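Local coordinates for protein sugar-binding transcriptional regulator, LacI family (Enterococcus faecalis, PDB 3CS3) that probably regulates transcription as a LacI-family factor, pairing DNA binding with a sugar-sensing domain of the periplasmic binding protein-like fold, at residues F52-K56 against F76-H81; Q112-V116 against E265-S269. One frame throughout, in Å; residues are numbered along the deposited sequence.

Interaction 1: residues F52-K56 against F76-H81; sequences FIPEK and FAERGH
The backbone carbonyl O of E55 accepts a hydrogen bond from NE2 of H81 at 3.0 Å. The donor lies in the carbonyl plane on a lone pair of the oxygen, but the N-H...O angle of 143° shows a bent bond. Because a carbonyl can only accept, NE2 must carry a proton. The E55 side chain bends round so that its carboxylate stands at the edge of the H81 ring, the two planes almost perpendicular. CG sits between backbone N and carbonyl carbon (chi1 87°), and this first torsion, with a bend at chi2, brings OE2 to 3.3 Å from H81 CE1. OE2 also makes a long salt bridge with R79, 3.4 Å from NE, at the guanidinium edge; as a hydrogen bond it is weak. A negative charge so near would probably raise the imidazole's affinity for a second proton. I53 CG2 packs obliquely on the F76 ring, 3.6 Å from CE1, while E55 CB meets the edge of that ring, also 3.6 Å from CE1. Helix 70-78 links adjacent parallel strands 60-64 and 82-85 in a beta-alpha-beta unit of the periplasmic binding protein-like fold, and its C-terminal end is tied here to the preceding loop, whose inverse gamma turn centres on P54. I53 also touches Y14 of strand 10-15 and F76 reaches I83 of strand 82-85, which sets the contact beside two interior strands of the mixed sheet.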
loop_
_atom_site.group_PDB
_atom_site.type_symbol
_atom_site.label_atom_id
_atom_site.label_comp_id
_atom_site.label_asym_id
_atom_site.label_seq_id
_atom_site.Cartn_x
_atom_site.Cartn_y
_atom_site.Cartn_z
ATOM N N PHE A 52 10.887 6.825 -18.235
ATOM C CA PHE A 52 11.947 5.822 -18.240
ATOM C C PHE A 52 11.402 4.414 -18.075
ATOM O O PHE A 52 11.357 3.865 -16.969
ATOM C CB PHE A 52 13.036 6.113 -17.204
ATOM C CG PHE A 52 12.598 7.005 -16.090
ATOM C CD1 PHE A 52 12.901 8.362 -16.117
ATOM C CD2 PHE A 52 11.891 6.496 -15.011
ATOM C CE1 PHE A 52 12.506 9.198 -15.092
ATOM C CE2 PHE A 52 11.487 7.326 -13.988
ATOM C CZ PHE A 52 11.800 8.681 -14.020
ATOM N N ILE A 53 10.975 3.849 -19.198
ATOM C CA ILE A 53 10.643 2.443 -19.284
ATOM C C ILE A 53 11.916 1.714 -19.704
ATOM O O ILE A 53 12.448 1.978 -20.789
ATOM C CB ILE A 53 9.543 2.181 -20.337
ATOM C CG1 ILE A 53 8.317 3.064 -20.085
ATOM C CG2 ILE A 53 9.161 0.712 -20.341
ATOM C CD1 ILE A 53 7.451 3.279 -21.320
ATOM N N PRO A 54 12.429 0.815 -18.838
ATOM C CA PRO A 54 13.557 -0.041 -19.224
ATOM C C PRO A 54 13.132 -1.086 -20.267
ATOM O O PRO A 54 12.909 -2.256 -19.934
ATOM C CB PRO A 54 13.982 -0.691 -17.902
ATOM C CG PRO A 54 12.776 -0.625 -17.025
ATOM C CD PRO A 54 11.993 0.577 -17.447
ATOM N N GLU A 55 13.034 -0.648 -21.523
ATOM C CA GLU A 55 12.506 -1.468 -22.614
ATOM C C GLU A 55 13.491 -2.560 -23.049
ATOM O O GLU A 55 13.098 -3.560 -23.657
ATOM C CB GLU A 55 12.060 -0.576 -23.788
ATOM C CG GLU A 55 13.128 -0.211 -24.813
ATOM C CD GLU A 55 12.963 -0.975 -26.116
ATOM O OE1 GLU A 55 13.765 -1.897 -26.378
ATOM O OE2 GLU A 55 12.023 -0.655 -26.876
ATOM N N LYS A 56 14.764 -2.364 -22.707
ATOM C CA LYS A 56 15.811 -3.355 -22.932
ATOM C C LYS A 56 15.975 -4.265 -21.710
ATOM O O LYS A 56 16.971 -4.979 -21.591
ATOM C CB LYS A 56 17.142 -2.658 -23.248
ATOM C CG LYS A 56 17.157 -1.872 -24.552
ATOM C CD LYS A 56 18.441 -1.064 -24.695
ATOM C CE LYS A 56 18.455 -0.255 -25.989
ATOM N NZ LYS A 56 17.448 0.847 -25.994
ATOM N N PHE A 76 5.123 2.008 -27.077
ATOM C CA PHE A 76 5.762 0.868 -26.430
ATOM C C PHE A 76 5.262 -0.449 -27.031
ATOM O O PHE A 76 6.000 -1.432 -27.076
ATOM C CB PHE A 76 5.518 0.926 -24.919
ATOM C CG PHE A 76 6.351 -0.042 -24.117
ATOM C CD1 PHE A 76 7.738 -0.045 -24.213
ATOM C CD2 PHE A 76 5.744 -0.930 -23.234
ATOM C CE1 PHE A 76 8.501 -0.936 -23.462
ATOM C CE2 PHE A 76 6.498 -1.823 -22.479
ATOM C CZ PHE A 76 7.878 -1.826 -22.592
ATOM N N ALA A 77 4.019 -0.450 -27.514
ATOM C CA ALA A 77 3.415 -1.626 -28.145
ATOM C C ALA A 77 3.949 -1.882 -29.555
ATOM O O ALA A 77 4.123 -3.038 -29.962
ATOM C CB ALA A 77 1.892 -1.507 -28.164
ATOM N N GLU A 78 4.211 -0.800 -30.288
ATOM C CA GLU A 78 4.720 -0.872 -31.663
ATOM C C GLU A 78 6.185 -1.314 -31.745
ATOM O O GLU A 78 6.631 -1.797 -32.786
ATOM C CB GLU A 78 4.523 0.467 -32.377
ATOM C CG GLU A 78 3.075 0.761 -32.748
ATOM C CD GLU A 78 2.765 2.248 -32.824
ATOM O OE1 GLU A 78 3.701 3.074 -32.717
ATOM O OE2 GLU A 78 1.575 2.593 -32.986
ATOM N N ARG A 79 6.920 -1.159 -30.644
ATOM C CA ARG A 79 8.298 -1.650 -30.543
ATOM C C ARG A 79 8.392 -3.117 -30.083
ATOM O O ARG A 79 9.428 -3.547 -29.566
ATOM C CB ARG A 79 9.129 -0.745 -29.623
ATOM C CG ARG A 79 9.575 0.560 -30.265
ATOM C CD ARG A 79 10.659 1.247 -29.442
ATOM N NE ARG A 79 10.143 1.805 -28.193
ATOM C CZ ARG A 79 9.640 3.031 -28.062
ATOM N NH1 ARG A 79 9.580 3.851 -29.105
ATOM N NH2 ARG A 79 9.196 3.440 -26.880
ATOM N N GLY A 80 7.309 -3.871 -30.267
ATOM C CA GLY A 80 7.305 -5.312 -30.014
ATOM C C GLY A 80 6.891 -5.781 -28.628
ATOM O O GLY A 80 6.749 -6.987 -28.404
ATOM N N HIS A 81 6.697 -4.845 -27.698
ATOM C CA HIS A 81 6.302 -5.197 -26.331
ATOM C C HIS A 81 4.799 -5.402 -26.204
ATOM O O HIS A 81 4.007 -4.634 -26.753
ATOM C CB HIS A 81 6.752 -4.136 -25.333
ATOM C CG HIS A 81 8.235 -3.966 -25.254
ATOM N ND1 HIS A 81 8.917 -3.030 -26.002
ATOM C CD2 HIS A 81 9.166 -4.601 -24.504
ATOM C CE1 HIS A 81 10.206 -3.099 -25.719
ATOM N NE2 HIS A 81 10.383 -4.045 -24.814
#

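Interaction 2: residues Q112-V116 against E265-S269; sequences QFVNV and ESFPS
F267 and F113 meet edge to face: the edge of F267 points at one face of F113, with ring centroids 4.8 Å apart and planes inclined at 59°. F267 CE1 lies 3.6 Å from both CD1 and CE1 of F113. F267 extends toward the helix because its CG stands opposite the backbone N (chi1 -170°). The F113 CB bond points away from 265-269, yet with CG opposite the carbonyl carbon (chi1 -64°) the ring end comes back to F267. F267 CE2 lies 3.4 Å from the carbonyl O of Q112, which is at the ring edge and near its plane, so the electropositive C-H rim faces an electron-rich oxygen. That oxygen is also the acceptor of a weak backbone bond from V116 N. CE2 of F267 is 3.6 Å from Q112 CB, and V116 CG1 approaches CZ obliquely at 3.6 Å. OE1 of Q112 lies 3.5 Å from OG of the poorly ordered S269, without a hydrogen bond. The contact joins the end of helix 102-115 to the segment after strand 255-262, beside the four-stranded parallel sheet of the periplasmic binding protein-like fold, whose strand 207-210 sets I210 against Q112, F113 and F267. With no hydrogen bond or salt bridge across it, it rests on ring and methyl packing, and its cohesion probably comes largely from burying F113 and F267 rather than from directional polar bonds.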
loop_
_atom_site.group_PDB
_atom_site.type_symbol
_atom_site.label_atom_id
_atom_site.label_comp_id
_atom_site.label_asym_id
_atom_site.label_seq_id
_atom_site.Cartn_x
_atom_site.Cartn_y
_atom_site.Cartn_z
ATOM N N GLN A 112 -28.966 1.494 -4.670
ATOM C CA GLN A 112 -29.186 1.561 -3.236
ATOM C C GLN A 112 -29.682 2.936 -2.815
ATOM O O GLN A 112 -30.473 3.048 -1.871
ATOM C CB GLN A 112 -27.902 1.217 -2.477
ATOM C CG GLN A 112 -27.314 -0.140 -2.814
ATOM C CD GLN A 112 -28.178 -1.278 -2.329
ATOM O OE1 GLN A 112 -28.650 -1.270 -1.195
ATOM N NE2 GLN A 112 -28.390 -2.269 -3.188
ATOM N N PHE A 113 -29.204 3.976 -3.502
ATOM C CA PHE A 113 -29.677 5.340 -3.252
ATOM C C PHE A 113 -31.120 5.509 -3.721
ATOM O O PHE A 113 -31.916 6.147 -3.038
ATOM C CB PHE A 113 -28.777 6.381 -3.915
ATOM C CG PHE A 113 -27.375 6.415 -3.364
ATOM C CD1 PHE A 113 -27.065 7.204 -2.259
ATOM C CD2 PHE A 113 -26.358 5.669 -3.966
ATOM C CE1 PHE A 113 -25.762 7.241 -1.757
ATOM C CE2 PHE A 113 -25.064 5.690 -3.475
ATOM C CZ PHE A 113 -24.761 6.480 -2.362
ATOM N N VAL A 114 -31.444 4.922 -4.876
ATOM C CA VAL A 114 -32.819 4.872 -5.382
ATOM C C VAL A 114 -33.738 4.149 -4.389
ATOM O O VAL A 114 -34.724 4.730 -3.931
ATOM C CB VAL A 114 -32.909 4.206 -6.788
ATOM C CG1 VAL A 114 -34.359 3.957 -7.187
ATOM C CG2 VAL A 114 -32.212 5.054 -7.841
ATOM N N ASN A 115 -33.384 2.913 -4.035
ATOM C CA ASN A 115 -34.190 2.061 -3.148
ATOM C C ASN A 115 -34.491 2.653 -1.773
ATOM O O ASN A 115 -35.483 2.283 -1.144
ATOM C CB ASN A 115 -33.544 0.679 -2.986
ATOM C CG ASN A 115 -33.648 -0.176 -4.245
ATOM O OD1 ASN A 115 -34.214 0.242 -5.253
ATOM N ND2 ASN A 115 -33.091 -1.379 -4.187
ATOM N N VAL A 116 -33.640 3.574 -1.325
ATOM C CA VAL A 116 -33.813 4.261 -0.046
ATOM C C VAL A 116 -34.575 5.598 -0.213
ATOM O O VAL A 116 -34.984 6.227 0.768
ATOM C CB VAL A 116 -32.431 4.440 0.674
ATOM C CG1 VAL A 116 -31.753 5.764 0.300
ATOM C CG2 VAL A 116 -32.578 4.312 2.178
ATOM N N GLU A 265 -23.124 -0.481 7.564
ATOM C CA GLU A 265 -23.912 0.438 8.385
ATOM C C GLU A 265 -23.629 1.918 8.100
ATOM O O GLU A 265 -24.244 2.805 8.705
ATOM C CB GLU A 265 -23.744 0.116 9.876
ATOM C CG GLU A 265 -24.801 -0.829 10.433
ATOM C CD GLU A 265 -26.047 -0.101 10.902
ATOM O OE1 GLU A 265 -27.144 -0.403 10.386
ATOM O OE2 GLU A 265 -25.931 0.777 11.785
ATOM N N SER A 266 -22.720 2.187 7.159
ATOM C CA SER A 266 -22.473 3.554 6.672
ATOM C C SER A 266 -23.592 3.999 5.731
ATOM O O SER A 266 -23.788 5.189 5.501
ATOM C CB SER A 266 -21.134 3.656 5.947
ATOM O OG SER A 266 -21.179 3.032 4.674
ATOM N N PHE A 267 -24.297 3.023 5.168
ATOM C CA PHE A 267 -25.481 3.274 4.375
ATOM C C PHE A 267 -26.560 2.280 4.802
ATOM O O PHE A 267 -26.624 1.172 4.269
ATOM C CB PHE A 267 -25.168 3.139 2.881
ATOM C CG PHE A 267 -26.278 3.607 1.983
ATOM C CD1 PHE A 267 -26.418 4.960 1.679
ATOM C CD2 PHE A 267 -27.180 2.702 1.436
ATOM C CE1 PHE A 267 -27.442 5.400 0.854
ATOM C CE2 PHE A 267 -28.209 3.137 0.606
ATOM C CZ PHE A 267 -28.336 4.484 0.314
ATOM N N PRO A 268 -27.394 2.664 5.791
ATOM C CA PRO A 268 -28.490 1.799 6.232
ATOM C C PRO A 268 -29.523 1.634 5.120
ATOM O O PRO A 268 -30.170 2.608 4.720
ATOM C CB PRO A 268 -29.077 2.549 7.437
ATOM C CG PRO A 268 -28.009 3.522 7.850
ATOM C CD PRO A 268 -27.350 3.916 6.569
ATOM N N SER A 269 -29.634 0.406 4.617
ATOM C CA SER A 269 -30.486 0.091 3.473
ATOM C C SER A 269 -31.270 -1.203 3.689
ATOM O O SER A 269 -31.895 -1.397 4.731
ATOM C CB SER A 269 -29.648 -0.003 2.192
ATOM O OG SER A 269 -28.621 -0.977 2.308
#

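Interactions 1 and 2 share no helix or strand and lie on opposite sides of the chain's centre, with nearest atoms about 37 Å apart. Both are partly buried and bury similar surface, 236 and 252 Å², and each joins a loop to the C-terminal end of a helix. Interaction 1 links elements close in sequence beside the seven-stranded sheet; interaction 2 brings the end of the modelled chain back to a helix 149 residues earlier, beside the four-stranded parallel sheet. Their chemistry also differs: 52-56 against 76-81 combines a charged pair and an imidazole bond with apolar packing, whereas 112-116 against 265-269 centres on two buried phenylalanines, with an exposed serine at its margin.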